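Local coordinates for protein BtrN (Bacillus circulans, PDB 4M7S) that catalyses the radical S-adenosylmethionine-dependent two-electron oxidation of 2-deoxy-scyllo-inosamine to amino-dideoxy-scyllo-inosose in butirosin biosynthesis, using two [4Fe-4S] clusters, at residues Cys169-Asn174 with Val238-Glu243; Ser6-Glu11 with Gly55-His60; Met195-Ile200 with Asn211-Ser216; Leu51-Arg56 with Pro83-Ile88; Glu46-Leu51 with Gln203-Ile208. All coordinates share one frame; numbering follows the deposited sequence. Where two conformers were deposited one is given.

Contact 1: residues Cys169-Asn174 with Val238-Glu243; sequences CMVPSN and VSVQTE. With SF4 (iron/sulfur cluster), chain B.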
# COMPACT_ATOMS: atom_id res chain seq x y z
N CYS A 169 -2.78 14.47 -9.47
CA CYS A 169 -2.87 13.18 -8.82
C CYS A 169 -2.78 13.33 -7.31
O CYS A 169 -1.84 13.94 -6.81
CB CYS A 169 -1.79 12.21 -9.28
SG CYS A 169 -1.95 10.65 -8.39
N MSE A 170 -3.75 12.75 -6.62
CA MSE A 170 -3.87 12.91 -5.18
C MSE A 170 -3.29 11.73 -4.40
O MSE A 170 -3.32 11.75 -3.17
CB MSE A 170 -5.34 13.11 -4.80
CG MSE A 170 -6.08 14.13 -5.64
SE MSE A 170 -5.17 15.84 -5.69
CE MSE A 170 -4.98 16.09 -3.77
N VAL A 171 -2.79 10.71 -5.09
CA VAL A 171 -2.21 9.54 -4.39
C VAL A 171 -1.16 9.93 -3.33
O VAL A 171 -1.25 9.48 -2.18
CB VAL A 171 -1.66 8.46 -5.35
CG1 VAL A 171 -1.08 7.27 -4.57
CG2 VAL A 171 -2.75 7.99 -6.32
N PRO A 172 -0.19 10.79 -3.69
CA PRO A 172 0.79 11.16 -2.65
C PRO A 172 0.20 11.98 -1.50
O PRO A 172 0.90 12.19 -0.52
CB PRO A 172 1.82 12.02 -3.41
CG PRO A 172 1.61 11.69 -4.86
CD PRO A 172 0.16 11.38 -5.00
N SER A 173 -1.05 12.43 -1.63
CA SER A 173 -1.72 13.14 -0.54
C SER A 173 -2.47 12.19 0.41
O SER A 173 -2.90 12.60 1.50
CB SER A 173 -2.70 14.17 -1.09
OG SER A 173 -2.04 15.08 -1.95
N ASN A 174 -2.66 10.95 -0.03
CA ASN A 174 -3.50 10.00 0.71
C ASN A 174 -2.83 8.69 1.09
O ASN A 174 -3.31 7.96 1.96
CB ASN A 174 -4.74 9.66 -0.13
CG ASN A 174 -5.69 10.82 -0.25
OD1 ASN A 174 -6.13 11.37 0.76
ND2 ASN A 174 -6.01 11.21 -1.48
N VAL A 238 -5.33 7.61 -14.66
CA VAL A 238 -6.30 8.66 -14.95
C VAL A 238 -7.54 8.56 -14.06
O VAL A 238 -8.36 9.48 -14.03
CB VAL A 238 -6.75 8.64 -16.43
CG1 VAL A 238 -5.55 8.80 -17.35
CG2 VAL A 238 -7.49 7.35 -16.75
N SER A 239 -7.68 7.44 -13.34
CA SER A 239 -8.91 7.17 -12.60
C SER A 239 -8.70 7.19 -11.09
O SER A 239 -9.63 7.45 -10.33
CB SER A 239 -9.49 5.81 -13.01
OG SER A 239 -8.73 4.75 -12.47
N VAL A 240 -7.47 6.89 -10.66
CA VAL A 240 -7.18 6.75 -9.23
C VAL A 240 -6.73 8.07 -8.59
O VAL A 240 -5.60 8.51 -8.80
CB VAL A 240 -6.10 5.67 -9.00
CG1 VAL A 240 -5.87 5.44 -7.51
CG2 VAL A 240 -6.50 4.38 -9.69
N GLN A 241 -7.63 8.67 -7.82
CA GLN A 241 -7.36 9.92 -7.09
C GLN A 241 -6.86 11.06 -7.98
O GLN A 241 -5.85 11.70 -7.69
CB GLN A 241 -6.42 9.68 -5.91
CG GLN A 241 -7.02 8.79 -4.83
CD GLN A 241 -6.12 8.64 -3.62
OE1 GLN A 241 -5.36 9.54 -3.28
NE2 GLN A 241 -6.21 7.48 -2.97
N THR A 242 -7.59 11.30 -9.06
CA THR A 242 -7.30 12.41 -9.96
C THR A 242 -8.55 13.27 -10.08
O THR A 242 -9.67 12.76 -9.89
CB THR A 242 -6.88 11.88 -11.35
OG1 THR A 242 -8.02 11.31 -12.01
CG2 THR A 242 -5.78 10.82 -11.22
N GLU A 243 -8.39 14.56 -10.37
CA GLU A 243 -9.54 15.43 -10.64
C GLU A 243 -10.30 14.88 -11.83
O GLU A 243 -11.53 14.96 -11.91
CB GLU A 243 -9.08 16.85 -11.00
CG GLU A 243 -8.31 17.57 -9.92
CD GLU A 243 -7.84 18.94 -10.38
OE1 GLU A 243 -7.15 19.03 -11.41
OE2 GLU A 243 -8.17 19.93 -9.70
FE1 SF4 B . 1.01 7.93 -11.21
FE2 SF4 B . 2.60 9.66 -9.90
FE3 SF4 B . 1.66 7.48 -8.67
FE4 SF4 B . 0.05 9.52 -9.24
S1 SF4 B . 1.80 9.58 -7.74
S2 SF4 B . -0.46 7.31 -9.57
S3 SF4 B . 0.85 10.21 -11.27
S4 SF4 B . 3.14 7.46 -10.43
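Gln241 grips the turn 170-174 twice, with its side-chain amide and with its backbone carbonyl. Its side chain, extended beyond CG (chi2 -176°), carries the amide past Val171 to Asn174, where OE1 accepts from Asn174 ND2; the bond is modelled at 2.5 Å, shorter than normal, so its exact length is doubtful. The two amides are twisted 72° apart: OE1 lies close to the plane of the asparagine amide, whereas ND2 comes in well above the carbonyl plane of the glutamine. On the backbone, Met170 N donates to Gln241 O at 2.6 Å, nearly along the C=O axis. Beside that bond, CB of Met170 rests against CB of Gln241 at 3.8 Å, and the selenomethionine chain then bends away.

The Cys169 thiolate, SG anti to the backbone N (chi1 178°), binds FE4 of the iron-sulfur cluster, SG to FE4 2.4 Å, and SG also accepts a capping bond from Val171 N at 3.4 Å. Pro172 CG sits 3.6 Å from the cluster sulfide S1, and Val171 CG2 touches Val240 CG1 at 4.2 Å. Cys187, Cys232 and Cys235 also line this auxiliary cluster's pocket. The short, weakly bonded helical turn at about 171-174 leads directly into strand 175-178, with helix 212-222 against Met170, Pro172 and Ser173, and Asn174 reaching by its backbone to the start of strand 7-10.

Contact 2: residues Ser6-Glu11 with Gly55-His60; sequences SMIEVE and GRISFH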
# COMPACT_ATOMS: atom_id res chain seq x y z
N SER A 6 -4.36 8.49 4.45
CA SER A 6 -5.58 7.81 4.85
C SER A 6 -5.44 6.31 4.63
O SER A 6 -6.21 5.52 5.17
CB SER A 6 -6.78 8.36 4.07
OG SER A 6 -6.68 8.02 2.70
N MSE A 7 -4.44 5.93 3.83
CA MSE A 7 -4.14 4.52 3.56
C MSE A 7 -2.63 4.32 3.65
O MSE A 7 -1.85 5.15 3.16
CB MSE A 7 -4.66 4.10 2.18
CG MSE A 7 -4.00 2.81 1.61
SE MSE A 7 -4.51 1.10 2.48
CE MSE A 7 -6.20 0.80 1.54
N ILE A 8 -2.22 3.25 4.31
CA ILE A 8 -0.81 2.88 4.30
C ILE A 8 -0.68 1.44 3.83
O ILE A 8 -1.38 0.55 4.32
CB ILE A 8 -0.13 3.09 5.67
CG1 ILE A 8 1.33 2.62 5.61
CG2 ILE A 8 -0.88 2.36 6.79
CD1 ILE A 8 2.17 3.16 6.73
N GLU A 9 0.21 1.22 2.86
CA GLU A 9 0.43 -0.11 2.29
C GLU A 9 1.76 -0.63 2.79
O GLU A 9 2.79 0.02 2.59
CB GLU A 9 0.50 -0.05 0.76
CG GLU A 9 -0.80 -0.33 0.05
CD GLU A 9 -0.63 -0.31 -1.46
OE1 GLU A 9 0.39 -0.85 -1.94
OE2 GLU A 9 -1.50 0.25 -2.15
N VAL A 10 1.74 -1.79 3.44
CA VAL A 10 2.95 -2.34 4.06
C VAL A 10 3.39 -3.63 3.35
O VAL A 10 2.65 -4.62 3.34
CB VAL A 10 2.72 -2.61 5.54
CG1 VAL A 10 4.03 -2.99 6.23
CG2 VAL A 10 2.14 -1.36 6.22
N GLU A 11 4.58 -3.61 2.78
CA GLU A 11 5.13 -4.81 2.14
C GLU A 11 5.66 -5.79 3.20
O GLU A 11 6.87 -5.90 3.41
CB GLU A 11 6.26 -4.42 1.18
CG GLU A 11 6.63 -5.50 0.17
CD GLU A 11 7.75 -5.06 -0.77
OE1 GLU A 11 8.59 -4.22 -0.35
OE2 GLU A 11 7.78 -5.56 -1.91
N GLY A 55 -6.96 5.22 9.65
CA GLY A 55 -7.28 5.05 8.25
C GLY A 55 -7.20 3.58 7.86
O GLY A 55 -7.32 2.70 8.72
N ARG A 56 -7.00 3.31 6.58
CA ARG A 56 -6.88 1.92 6.13
C ARG A 56 -5.43 1.46 6.15
O ARG A 56 -4.51 2.23 5.88
CB ARG A 56 -7.42 1.77 4.71
CG ARG A 56 -8.54 2.68 4.34
CD ARG A 56 -9.83 1.94 4.21
NE ARG A 56 -10.80 2.70 3.42
CZ ARG A 56 -11.48 3.75 3.88
NH1 ARG A 56 -11.30 4.17 5.13
NH2 ARG A 56 -12.33 4.37 3.09
N ILE A 57 -5.24 0.19 6.48
CA ILE A 57 -3.92 -0.42 6.37
C ILE A 57 -4.01 -1.70 5.53
O ILE A 57 -4.84 -2.57 5.80
CB ILE A 57 -3.27 -0.69 7.77
CG1 ILE A 57 -1.93 -1.40 7.63
CG2 ILE A 57 -4.22 -1.48 8.68
CD1 ILE A 57 -1.06 -1.32 8.89
N SER A 58 -3.19 -1.78 4.48
CA SER A 58 -3.07 -3.02 3.70
C SER A 58 -1.67 -3.63 3.78
O SER A 58 -0.71 -2.95 4.18
CB SER A 58 -3.51 -2.82 2.24
OG SER A 58 -3.08 -1.58 1.73
N PHE A 59 -1.55 -4.91 3.41
CA PHE A 59 -0.34 -5.69 3.67
C PHE A 59 0.33 -6.23 2.41
O PHE A 59 1.03 -7.26 2.46
CB PHE A 59 -0.67 -6.86 4.60
CG PHE A 59 -1.33 -6.43 5.87
CD1 PHE A 59 -0.57 -6.09 6.98
CD2 PHE A 59 -2.71 -6.33 5.95
CE1 PHE A 59 -1.17 -5.69 8.16
CE2 PHE A 59 -3.33 -5.91 7.12
CZ PHE A 59 -2.55 -5.59 8.23
N HIS A 60 0.14 -5.51 1.30
CA HIS A 60 0.49 -5.95 -0.08
C HIS A 60 1.10 -4.81 -0.92
O HIS A 60 0.42 -3.83 -1.20
CB HIS A 60 -0.80 -6.42 -0.77
CG HIS A 60 -0.63 -6.92 -2.17
ND1 HIS A 60 -1.21 -8.09 -2.62
CD2 HIS A 60 0.02 -6.40 -3.24
CE1 HIS A 60 -0.91 -8.28 -3.89
NE2 HIS A 60 -0.16 -7.27 -4.30
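Arg56 N donates to Ser6 O at 2.7 Å, the shortest of four backbone bonds that join strands 7-10 and 56-58 in parallel. The ladder continues with Ile8 N to Arg56 O, Ser58 N to Ile8 O and Val10 N to Ser58 O.

On the sheet face that carries Met7, Glu9 and Ser58, the selenomethionine folds back over the neighbouring strand. Bends at chi2 and chi3 bring its SE to 3.1 Å from Ser58 OG and its CE to 3.5 Å from Arg56 CB. Glu9 CG also comes to 3.1 Å of Ser58 OG, at roughly a right angle to the selenium, so this hydroxyl is buried among selenium and carbon and has no polar partner in the model.

On the opposite face aliphatic side chains meet: Ile8 and Ile57 lie side by side, Ile8 CG2 to Ile57 CG1 4.0 Å, while Val10 CG2 reaches Ile57 CD1 obliquely.

This is a beta-alpha-beta crossover of the partial TIM barrel of radical SAM enzymes, and strand 56-58 leads to His60, which touches the iron-sulfur cluster held by Cys16, Cys20 and Cys23. Helix 38-50 links the strands and covers the Ile8-Ile57 face; strand 175-178 lies beside 7-10 and strand 86-91 beside 56-58.

Contact 3: residues Met195-Ile200 with Asn211-Ser216; sequences MVMGNI and NDKFTS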
# COMPACT_ATOMS: atom_id res chain seq x y z
N MSE A 195 11.23 7.27 -5.79
CA MSE A 195 10.87 8.36 -4.89
C MSE A 195 10.87 7.89 -3.44
O MSE A 195 9.84 7.91 -2.77
CB MSE A 195 9.48 8.89 -5.26
CG MSE A 195 9.35 10.40 -5.23
SE MSE A 195 10.66 11.28 -6.39
CE MSE A 195 10.03 10.62 -8.11
N VAL A 196 12.02 7.44 -2.95
CA VAL A 196 12.15 7.06 -1.55
C VAL A 196 12.14 8.33 -0.71
O VAL A 196 12.98 9.21 -0.91
CB VAL A 196 13.43 6.27 -1.28
CG1 VAL A 196 13.60 6.02 0.22
CG2 VAL A 196 13.40 4.95 -2.05
N MSE A 197 11.16 8.43 0.19
CA MSE A 197 10.96 9.65 0.98
C MSE A 197 11.69 9.56 2.31
O MSE A 197 11.98 10.56 2.95
CB MSE A 197 9.46 9.87 1.19
CG MSE A 197 8.69 10.02 -0.12
SE MSE A 197 9.26 11.64 -1.02
CE MSE A 197 7.80 11.77 -2.31
N GLY A 198 11.99 8.33 2.73
CA GLY A 198 12.77 8.10 3.93
C GLY A 198 12.63 6.64 4.29
O GLY A 198 12.19 5.84 3.46
N ASN A 199 13.01 6.28 5.51
CA ASN A 199 12.94 4.89 5.96
C ASN A 199 12.50 4.88 7.42
O ASN A 199 13.08 5.58 8.25
CB ASN A 199 14.32 4.22 5.78
CG ASN A 199 14.29 2.74 6.13
OD1 ASN A 199 14.13 2.37 7.30
ND2 ASN A 199 14.44 1.88 5.11
N ILE A 200 11.46 4.11 7.73
CA ILE A 200 10.87 4.10 9.06
C ILE A 200 11.74 3.40 10.11
O ILE A 200 11.48 3.51 11.31
CB ILE A 200 9.47 3.44 9.08
CG1 ILE A 200 9.57 1.99 8.61
CG2 ILE A 200 8.50 4.24 8.22
CD1 ILE A 200 8.48 1.12 9.13
N ASN A 211 8.17 15.72 5.55
CA ASN A 211 9.44 16.35 5.17
C ASN A 211 9.31 17.15 3.87
O ASN A 211 8.30 17.02 3.16
CB ASN A 211 10.61 15.34 5.14
CG ASN A 211 10.48 14.31 4.03
OD1 ASN A 211 9.83 14.54 3.01
ND2 ASN A 211 11.13 13.15 4.21
N ASP A 212 10.31 17.96 3.57
CA ASP A 212 10.30 18.82 2.39
C ASP A 212 10.03 18.04 1.10
O ASP A 212 9.23 18.47 0.27
CB ASP A 212 11.62 19.59 2.29
CG ASP A 212 11.42 21.01 1.79
OD1 ASP A 212 10.32 21.32 1.28
OD2 ASP A 212 12.38 21.82 1.90
N LYS A 213 10.70 16.90 0.93
CA LYS A 213 10.60 16.13 -0.30
C LYS A 213 9.18 15.59 -0.54
O LYS A 213 8.64 15.69 -1.64
CB LYS A 213 11.62 14.99 -0.30
CG LYS A 213 11.84 14.32 -1.66
CD LYS A 213 12.83 13.17 -1.53
CE LYS A 213 12.87 12.30 -2.78
NZ LYS A 213 13.93 11.26 -2.68
N PHE A 214 8.59 15.02 0.50
CA PHE A 214 7.24 14.46 0.39
C PHE A 214 6.22 15.58 0.22
O PHE A 214 5.32 15.50 -0.61
CB PHE A 214 6.91 13.62 1.62
CG PHE A 214 6.08 12.40 1.33
CD1 PHE A 214 5.11 12.42 0.33
CD2 PHE A 214 6.28 11.23 2.03
CE1 PHE A 214 4.33 11.30 0.06
CE2 PHE A 214 5.52 10.08 1.76
CZ PHE A 214 4.55 10.11 0.78
N THR A 215 6.37 16.64 1.01
CA THR A 215 5.45 17.78 0.97
C THR A 215 5.42 18.48 -0.38
O THR A 215 4.35 18.78 -0.92
CB THR A 215 5.79 18.78 2.09
OG1 THR A 215 5.65 18.13 3.35
CG2 THR A 215 4.88 19.99 2.02
N SER A 216 6.60 18.74 -0.95
CA SER A 216 6.64 19.40 -2.24
C SER A 216 6.15 18.45 -3.34
O SER A 216 5.50 18.89 -4.29
CB SER A 216 8.05 19.91 -2.55
OG SER A 216 8.98 18.85 -2.63
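Met197, on the bend just before the short strand at about 198-199, comes nearest Phe214 in the first turn of helix 212-222, with 6.1 Å between their CA atoms. This loop and helix belong to the SPASM-like (Twitch) cluster-binding domain, in which a beta hairpin is followed by a helix; a Met-aromatic contact lies at their centre, with a hydrogen bond from Lys213 and another from Asn211. In Met197, chi1 of -60° puts CG over one face of the Phe214 ring, offset toward the rim, 3.4 Å from Phe214 CD2, in a CH-pi contact. The bend at chi2 (-66°) then brings the selenium in obliquely, 4.5 Å from the ring centroid, where it touches Phe214 CA as well. Ile208 and Val184 pack round this pair, joining it to helix 205-209 and strand 183-185.

On the outer side Lys213 runs fully extended past the selenium, its CG 3.8 Å from Met197 SE, until NZ donates to Val196 O at 2.9 Å. The aliphatic part of the lysine thus lies along the selenium, and its ammonium bonds to a backbone carbonyl.

Asn211 joins the two segments from the N-cap. Its chi1 of 67° sets CG between the backbone N and the carbonyl carbon, turning the amide back over the helix start. From there ND2 donates to Met197 O at 3.0 Å, a partner lying in the amide's own plane, while on the other branch OD1 accepts the capping bond from Phe214 N at 2.8 Å, almost straight.

Contact 4: residues Leu51-Arg56 with Pro83-Ile88; sequences LDFAGR and PRARPI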
# COMPACT_ATOMS: atom_id res chain seq x y z
N LEU A 51 0.33 8.04 16.34
CA LEU A 51 -0.49 8.95 15.55
C LEU A 51 -1.99 8.68 15.75
O LEU A 51 -2.82 9.35 15.15
CB LEU A 51 -0.16 8.81 14.06
CG LEU A 51 1.24 9.18 13.58
CD1 LEU A 51 1.53 8.58 12.20
CD2 LEU A 51 1.42 10.71 13.56
N ASP A 52 -2.33 7.70 16.59
CA ASP A 52 -3.71 7.23 16.70
C ASP A 52 -4.30 6.95 15.30
O ASP A 52 -5.44 7.31 15.01
CB ASP A 52 -4.57 8.24 17.46
CG ASP A 52 -5.88 7.65 17.95
OD1 ASP A 52 -6.06 6.41 17.87
OD2 ASP A 52 -6.74 8.42 18.43
N PHE A 53 -3.50 6.32 14.45
CA PHE A 53 -3.88 6.09 13.06
C PHE A 53 -5.22 5.35 12.91
O PHE A 53 -5.40 4.26 13.46
CB PHE A 53 -2.78 5.33 12.32
CG PHE A 53 -3.10 5.08 10.88
CD1 PHE A 53 -3.20 6.15 9.99
CD2 PHE A 53 -3.31 3.80 10.42
CE1 PHE A 53 -3.50 5.93 8.65
CE2 PHE A 53 -3.62 3.57 9.09
CZ PHE A 53 -3.71 4.63 8.21
N ALA A 54 -6.13 5.95 12.15
CA ALA A 54 -7.49 5.43 12.02
C ALA A 54 -7.92 5.31 10.57
O ALA A 54 -9.12 5.29 10.28
CB ALA A 54 -8.47 6.31 12.80
N GLY A 55 -6.96 5.22 9.65
CA GLY A 55 -7.28 5.05 8.25
C GLY A 55 -7.20 3.58 7.86
O GLY A 55 -7.32 2.70 8.72
N ARG A 56 -7.00 3.31 6.58
CA ARG A 56 -6.88 1.92 6.13
C ARG A 56 -5.43 1.46 6.15
O ARG A 56 -4.51 2.23 5.88
CB ARG A 56 -7.42 1.77 4.71
CG ARG A 56 -8.54 2.68 4.34
CD ARG A 56 -9.83 1.94 4.21
NE ARG A 56 -10.80 2.70 3.42
CZ ARG A 56 -11.48 3.75 3.88
NH1 ARG A 56 -11.30 4.17 5.13
NH2 ARG A 56 -12.33 4.37 3.09
N PRO A 83 -6.26 0.02 16.85
CA PRO A 83 -7.58 -0.63 16.78
C PRO A 83 -8.63 0.19 16.01
O PRO A 83 -9.64 -0.38 15.59
CB PRO A 83 -7.97 -0.79 18.25
CG PRO A 83 -7.20 0.27 18.98
CD PRO A 83 -5.91 0.41 18.22
N ARG A 84 -8.40 1.49 15.84
CA ARG A 84 -9.29 2.32 15.02
C ARG A 84 -9.05 2.12 13.51
O ARG A 84 -9.92 2.42 12.70
CB ARG A 84 -9.12 3.81 15.33
CG ARG A 84 -9.32 4.21 16.77
CD ARG A 84 -9.10 5.72 16.94
NE ARG A 84 -10.11 6.51 16.23
CZ ARG A 84 -9.88 7.67 15.62
NH1 ARG A 84 -8.66 8.20 15.61
NH2 ARG A 84 -10.87 8.31 15.02
N ALA A 85 -7.87 1.63 13.14
CA ALA A 85 -7.53 1.48 11.72
C ALA A 85 -8.36 0.38 11.07
O ALA A 85 -8.98 -0.43 11.76
CB ALA A 85 -6.06 1.19 11.54
N ARG A 86 -8.37 0.35 9.74
CA ARG A 86 -9.16 -0.64 9.00
C ARG A 86 -8.25 -1.52 8.16
O ARG A 86 -7.79 -1.10 7.09
CB ARG A 86 -10.19 0.08 8.11
CG ARG A 86 -11.01 -0.84 7.20
CD ARG A 86 -12.20 -0.07 6.61
NE ARG A 86 -12.86 -0.80 5.53
CZ ARG A 86 -13.83 -1.68 5.70
NH1 ARG A 86 -14.37 -2.29 4.66
NH2 ARG A 86 -14.28 -1.96 6.93
N PRO A 87 -7.96 -2.74 8.65
CA PRO A 87 -7.06 -3.69 7.99
C PRO A 87 -7.73 -4.37 6.80
O PRO A 87 -8.82 -4.93 6.94
CB PRO A 87 -6.76 -4.72 9.10
CG PRO A 87 -7.23 -4.08 10.40
CD PRO A 87 -8.39 -3.22 9.98
N ILE A 88 -7.07 -4.32 5.64
CA ILE A 88 -7.60 -4.90 4.42
C ILE A 88 -6.57 -5.84 3.82
O ILE A 88 -5.39 -5.50 3.75
CB ILE A 88 -7.84 -3.82 3.35
CG1 ILE A 88 -8.60 -2.62 3.92
CG2 ILE A 88 -8.56 -4.42 2.13
CD1 ILE A 88 -9.99 -2.95 4.38
O HOH W 1 -6.11 3.32 16.00
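Gly55 and Ala85 form the close-packed part of this contact, where the two backbones run nearly side by side. Arg86 N donates to Gly55 O at 2.8 Å, and Ala85 CA approaches the same oxygen at 3.2 Å. Behind them Ala85 CB rests obliquely on the Phe53 ring, 4.0 Å from CD2, a ring that in turn covers the Gly55 backbone with one face.

The outer part is looser and largely exposed. Arg84, bent at chi3 (66°), lays its guanidinium flat over Ala54 CB, which sits 3.4 Å from Arg84 CZ. Asp52, which ends helix 38-50 in a Schellman motif, adds a long salt bridge from OD2 to Arg84 NH1 at 3.4 Å, with the carboxylate and guanidinium planes 51° apart. A water spans the gap between Phe53 O and Arg84 N.

At the other end Arg56 and Arg86 point the same way, Arg56 CD to Arg86 CD 3.9 Å, with guanidiniums almost perpendicular; Arg86 NH2 has a weak bond to Gln110.

The contact lies at the entrance to strands 56-58 and 86-91, neighbours in the parallel barrel sheet. Phe53 packs on Ile8 of strand 7-10, and strand 111-116 flanks Arg86 and Ile88 beyond.

Contact 5: residues Glu46-Leu51 with Gln203-Ile208; sequences EQLSSL and QHISDI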
# COMPACT_ATOMS: atom_id res chain seq x y z
N GLU A 46 4.31 1.00 16.30
CA GLU A 46 4.52 1.98 17.36
C GLU A 46 4.36 3.39 16.83
O GLU A 46 3.86 4.27 17.54
CB GLU A 46 5.91 1.81 17.96
CG GLU A 46 6.11 0.52 18.73
CD GLU A 46 7.56 0.31 19.12
OE1 GLU A 46 8.44 0.94 18.49
OE2 GLU A 46 7.82 -0.48 20.06
N GLN A 47 4.82 3.61 15.61
CA GLN A 47 4.74 4.94 15.01
C GLN A 47 3.30 5.25 14.64
O GLN A 47 2.81 6.35 14.89
CB GLN A 47 5.64 5.04 13.77
CG GLN A 47 7.11 4.87 14.10
CD GLN A 47 7.97 4.86 12.85
OE1 GLN A 47 7.51 5.24 11.76
NE2 GLN A 47 9.22 4.42 12.99
N LEU A 48 2.63 4.26 14.05
CA LEU A 48 1.23 4.44 13.65
C LEU A 48 0.38 4.59 14.90
O LEU A 48 -0.60 5.34 14.92
CB LEU A 48 0.75 3.27 12.77
CG LEU A 48 1.30 3.19 11.34
CD1 LEU A 48 0.68 2.00 10.57
CD2 LEU A 48 1.05 4.51 10.58
N SER A 49 0.76 3.89 15.96
CA SER A 49 0.05 4.02 17.23
C SER A 49 0.20 5.42 17.83
O SER A 49 -0.74 5.96 18.39
CB SER A 49 0.52 2.97 18.24
OG SER A 49 -0.35 2.96 19.35
N SER A 50 1.40 5.99 17.72
CA SER A 50 1.67 7.32 18.25
C SER A 50 0.87 8.40 17.50
O SER A 50 0.75 9.54 17.96
CB SER A 50 3.16 7.63 18.14
OG SER A 50 3.54 7.82 16.78
N LEU A 51 0.33 8.04 16.34
CA LEU A 51 -0.49 8.95 15.55
C LEU A 51 -1.99 8.68 15.75
O LEU A 51 -2.82 9.35 15.15
CB LEU A 51 -0.16 8.81 14.06
CG LEU A 51 1.24 9.18 13.58
CD1 LEU A 51 1.53 8.58 12.20
CD2 LEU A 51 1.42 10.71 13.56
N GLN A 203 13.59 6.83 10.99
CA GLN A 203 12.89 8.09 11.15
C GLN A 203 11.39 7.83 11.27
O GLN A 203 10.87 6.89 10.67
CB GLN A 203 13.17 8.99 9.94
CG GLN A 203 12.59 10.38 10.03
CD GLN A 203 13.18 11.30 8.97
OE1 GLN A 203 13.51 10.87 7.86
NE2 GLN A 203 13.33 12.57 9.33
N HIS A 204 10.71 8.66 12.04
CA HIS A 204 9.27 8.51 12.24
C HIS A 204 8.51 8.75 10.95
O HIS A 204 8.80 9.69 10.20
CB HIS A 204 8.78 9.47 13.33
CG HIS A 204 7.45 9.08 13.92
ND1 HIS A 204 6.27 9.18 13.23
CD2 HIS A 204 7.13 8.61 15.15
CE1 HIS A 204 5.27 8.77 13.99
NE2 HIS A 204 5.77 8.42 15.17
N ILE A 205 7.53 7.91 10.69
CA ILE A 205 6.81 8.00 9.43
C ILE A 205 6.05 9.31 9.31
O ILE A 205 5.79 9.78 8.20
CB ILE A 205 5.87 6.81 9.20
CG1 ILE A 205 5.42 6.79 7.73
CG2 ILE A 205 4.71 6.85 10.20
CD1 ILE A 205 4.57 5.62 7.37
N SER A 206 5.71 9.93 10.44
CA SER A 206 5.04 11.21 10.38
C SER A 206 6.01 12.28 9.91
O SER A 206 5.62 13.21 9.18
CB SER A 206 4.49 11.61 11.75
OG SER A 206 3.88 12.88 11.69
N ASP A 207 7.26 12.18 10.34
CA ASP A 207 8.29 13.13 9.94
C ASP A 207 8.67 12.96 8.47
O ASP A 207 9.01 13.93 7.80
CB ASP A 207 9.54 12.97 10.82
CG ASP A 207 9.29 13.38 12.26
OD1 ASP A 207 8.49 14.31 12.49
OD2 ASP A 207 9.91 12.78 13.15
N ILE A 208 8.62 11.73 7.99
CA ILE A 208 8.86 11.45 6.58
C ILE A 208 7.72 12.03 5.75
O ILE A 208 7.95 12.76 4.78
CB ILE A 208 8.98 9.94 6.34
CG1 ILE A 208 10.24 9.39 7.03
CG2 ILE A 208 9.01 9.62 4.84
CD1 ILE A 208 10.27 7.87 7.11
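Gln47 and Ser50, one turn apart on helix 38-50, meet the imidazole of His204 at a face and at an edge. CB of Gln47 lies over one face of the ring, offset toward the rim and 3.9 Å from its centroid, in a CH-pi contact. Ser50 OG comes to the edge instead, in the ring plane, and accepts from His204 NE2 at 2.8 Å. Leu51 CG also touches near that plane, against CE1. The Gln47 and His204 side chains run past each other in opposite directions, the amide plane 26° from the ring, and Gln47 OE1 accepts from Ile205 N at 2.9 Å, with the donor well above the carbonyl plane. Below this polar layer, Leu51 CD1 meets Ile205 CG2 at 4.1 Å and Leu51 CD2 meets Ser206 CB at 3.7 Å.

Both helices are thus joined at their ends: the last turn of helix 38-50, from the radical SAM domain, meets the N terminus of helix 205-209, from the cluster-binding domain, where His204 is the N-cap residue.

Several second bonds fix these groups. His204 ND1 accepts the capping bond from Ser206 N at 2.9 Å, a partner also in the ring plane; with both ring nitrogens engaged, rotation of the imidazole is restrained. The Ser50 hydroxyl donates back to Gln47 O, which orients it for the histidine. NE2 of Gln47 binds Ile200 O, setting which way its amide faces, while Leu48 and Ile205 both pack on Ile8 of strand 7-10.

From the N terminus, contact 2 opens at strand 7-10 and closes at strand 56-58 after one helix. Before it closes, 46-51 opens contact 5, so the two cross. Contact 4 starts where contact 2 ends and adds strand 86-91 to the sheet, all within the long span of contact 5. Contact 1 opens at Cys169 and is shut only by the C-terminal segment 238-243, enclosing the whole of contact 3. Contact 5 closes between the two halves of contact 3, crossing contacts 1 and 3. Contacts 2 and 4 build the barrel sheet, contacts 1 and 3 the auxiliary-cluster domain; contact 5 ties them together, and Asn174 O, probably hydrogen-bonded to Ser6 N and Met7 N, joins contacts 1 and 2.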